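Local atomic coordinates of putative pilus assembly-related protein (Burkholderia pseudomallei, PDB entry 4DAD), a protein that is putatively related to pilus assembly, carries the CheY-like receiver domain seen here, and may bind and hydrolyse ATP elsewhere in its chain. Residues 104-107 and 108-111. Numbering follows the deposited sequence.
Sequences DASS and QTLL
T109 reaches back from the first turn of helix 107-114 to D104 in the loop before it. Its OG1 lies 2.6 Å from D104 OD1 and 3.0 Å from the backbone O of S106. The single hydroxyl proton can serve one of these two oxygens at a time. T109 CG2 also rests near D104 OD1, at 3.3 Å.

The same D104 oxygen ties the loop to itself. S106 OG donates to the syn lone pair of D104 OD1 over 2.7 Å. S106 N donates to D104 OD1 over 3.3 Å from above the carboxylate plane, which closes an Asx turn. D104 CG stands anti to its own N (chi1 179°), and this carries the carboxylate forward along the loop to S106 and T109.

S106 is the N-cap residue. Its carbonyl starts the helical bonding: L110 N donates to S106 O over 3.1 Å in a nearly straight bond (N-H...O 173°). One residue on, L111 N donates to S107 O at 2.8 Å. L110 CB packs against the S107 carbonyl, with S107 O 3.3 Å away.

This turn follows strand 97-102 of the receiver domain and lies at the subunit interface. S107 OG bonds to the backbone O of A105 of the second subunit, and L110 packs on L110 of that subunit.

D104 OD1 thus takes two bonds from S106, and T109 OG1 lies close beside it. The hydroxyl and N-H of S106 would probably favour an ionised carboxylate.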
ATOM      1  N   ASP A 104      12.754  12.893  -4.186  1.00 89.31           N
ATOM      2  CA  ASP A 104      12.152  12.852  -5.515  1.00 92.17           C
ATOM      3  C   ASP A 104      10.690  12.446  -5.400  1.00 95.13           C
ATOM      4  O   ASP A 104      10.387  11.305  -5.044  1.00 91.94           O
ATOM      5  CB  ASP A 104      12.945  11.850  -6.387  1.00 94.36           C
ATOM      6  CG  ASP A 104      12.441  11.666  -7.795  1.00110.31           C
ATOM      7  OD1 ASP A 104      11.510  10.863  -7.986  1.00109.01           O
ATOM      8  OD2 ASP A 104      13.029  12.274  -8.720  1.00123.20           O
ATOM      9  N   ALA A 105       9.778  13.373  -5.681  1.00 93.93           N
ATOM     10  CA  ALA A 105       8.361  13.028  -5.638  1.00 92.09           C
ATOM     11  C   ALA A 105       7.810  12.888  -7.076  1.00 95.67           C
ATOM     12  O   ALA A 105       6.614  13.110  -7.298  1.00 97.18           O
ATOM     13  CB  ALA A 105       7.573  14.056  -4.828  1.00 93.56           C
ATOM     14  N   SER A 106       8.683  12.475  -8.045  1.00 89.43           N
ATOM     15  CA  SER A 106       8.280  12.241  -9.438  1.00 90.40           C
ATOM     16  C   SER A 106       7.293  11.066  -9.505  1.00 90.07           C
ATOM     17  O   SER A 106       7.451  10.089  -8.764  1.00 86.37           O
ATOM     18  CB  SER A 106       9.488  11.995 -10.341  1.00 94.12           C
ATOM     19  OG  SER A 106      10.034  10.689 -10.243  1.00 95.57           O
ATOM     20  N   SER A 107       6.254  11.192 -10.355  1.00 86.37           N
ATOM     21  CA  SER A 107       5.201  10.193 -10.530  1.00 83.24           C
ATOM     22  C   SER A 107       5.753   8.781 -10.660  1.00 83.05           C
ATOM     23  O   SER A 107       5.284   7.896  -9.945  1.00 77.77           O
ATOM     24  CB  SER A 107       4.345  10.520 -11.747  1.00 89.31           C
ATOM     25  OG  SER A 107       3.218  11.279 -11.346  1.00 97.87           O
ATOM     26  N   GLN A 108       6.773   8.586 -11.533  1.00 81.83           N
ATOM     27  CA  GLN A 108       7.389   7.288 -11.805  1.00 80.75           C
ATOM     28  C   GLN A 108       7.921   6.625 -10.546  1.00 80.80           C
ATOM     29  O   GLN A 108       7.640   5.446 -10.355  1.00 79.50           O
ATOM     30  CB  GLN A 108       8.502   7.375 -12.865  1.00 85.67           C
ATOM     31  CG  GLN A 108       8.953   6.002 -13.415  1.00103.42           C
ATOM     32  CD  GLN A 108       7.841   5.164 -14.035  1.00125.33           C
ATOM     33  OE1 GLN A 108       7.031   5.642 -14.841  1.00122.74           O
ATOM     34  NE2 GLN A 108       7.790   3.884 -13.682  1.00114.63           N
ATOM     35  N   THR A 109       8.667   7.350  -9.692  1.00 74.97           N
ATOM     36  CA  THR A 109       9.197   6.742  -8.469  1.00 70.44           C
ATOM     37  C   THR A 109       8.048   6.459  -7.480  1.00 66.92           C
ATOM     38  O   THR A 109       8.023   5.378  -6.903  1.00 63.97           O
ATOM     39  CB  THR A 109      10.332   7.569  -7.857  1.00 77.98           C
ATOM     40  OG1 THR A 109       9.854   8.869  -7.506  1.00 78.52           O
ATOM     41  CG2 THR A 109      11.527   7.662  -8.780  1.00 77.67           C
ATOM     42  N   LEU A 110       7.084   7.384  -7.354  1.00 61.80           N
ATOM     43  CA  LEU A 110       5.894   7.265  -6.508  1.00 59.63           C
ATOM     44  C   LEU A 110       5.060   5.991  -6.852  1.00 64.14           C
ATOM     45  O   LEU A 110       4.676   5.232  -5.959  1.00 62.22           O
ATOM     46  CB  LEU A 110       5.045   8.529  -6.695  1.00 61.70           C
ATOM     47  CG  LEU A 110       4.493   9.205  -5.447  1.00 64.66           C
ATOM     48  CD1 LEU A 110       5.610   9.796  -4.590  1.00 64.42           C
ATOM     49  CD2 LEU A 110       3.522  10.293  -5.829  1.00 68.38           C
ATOM     50  N   LEU A 111       4.838   5.750  -8.146  1.00 62.74           N
ATOM     51  CA  LEU A 111       4.118   4.605  -8.682  1.00 62.04           C
ATOM     52  C   LEU A 111       4.936   3.318  -8.573  1.00 64.72           C
ATOM     53  O   LEU A 111       4.351   2.261  -8.351  1.00 63.74           O
ATOM     54  CB  LEU A 111       3.749   4.875 -10.143  1.00 65.84           C
ATOM     55  CG  LEU A 111       2.777   3.902 -10.791  1.00 71.14           C
ATOM     56  CD1 LEU A 111       1.391   3.986 -10.149  1.00 70.04           C
ATOM     57  CD2 LEU A 111       2.733   4.108 -12.277  1.00 75.45           C
TER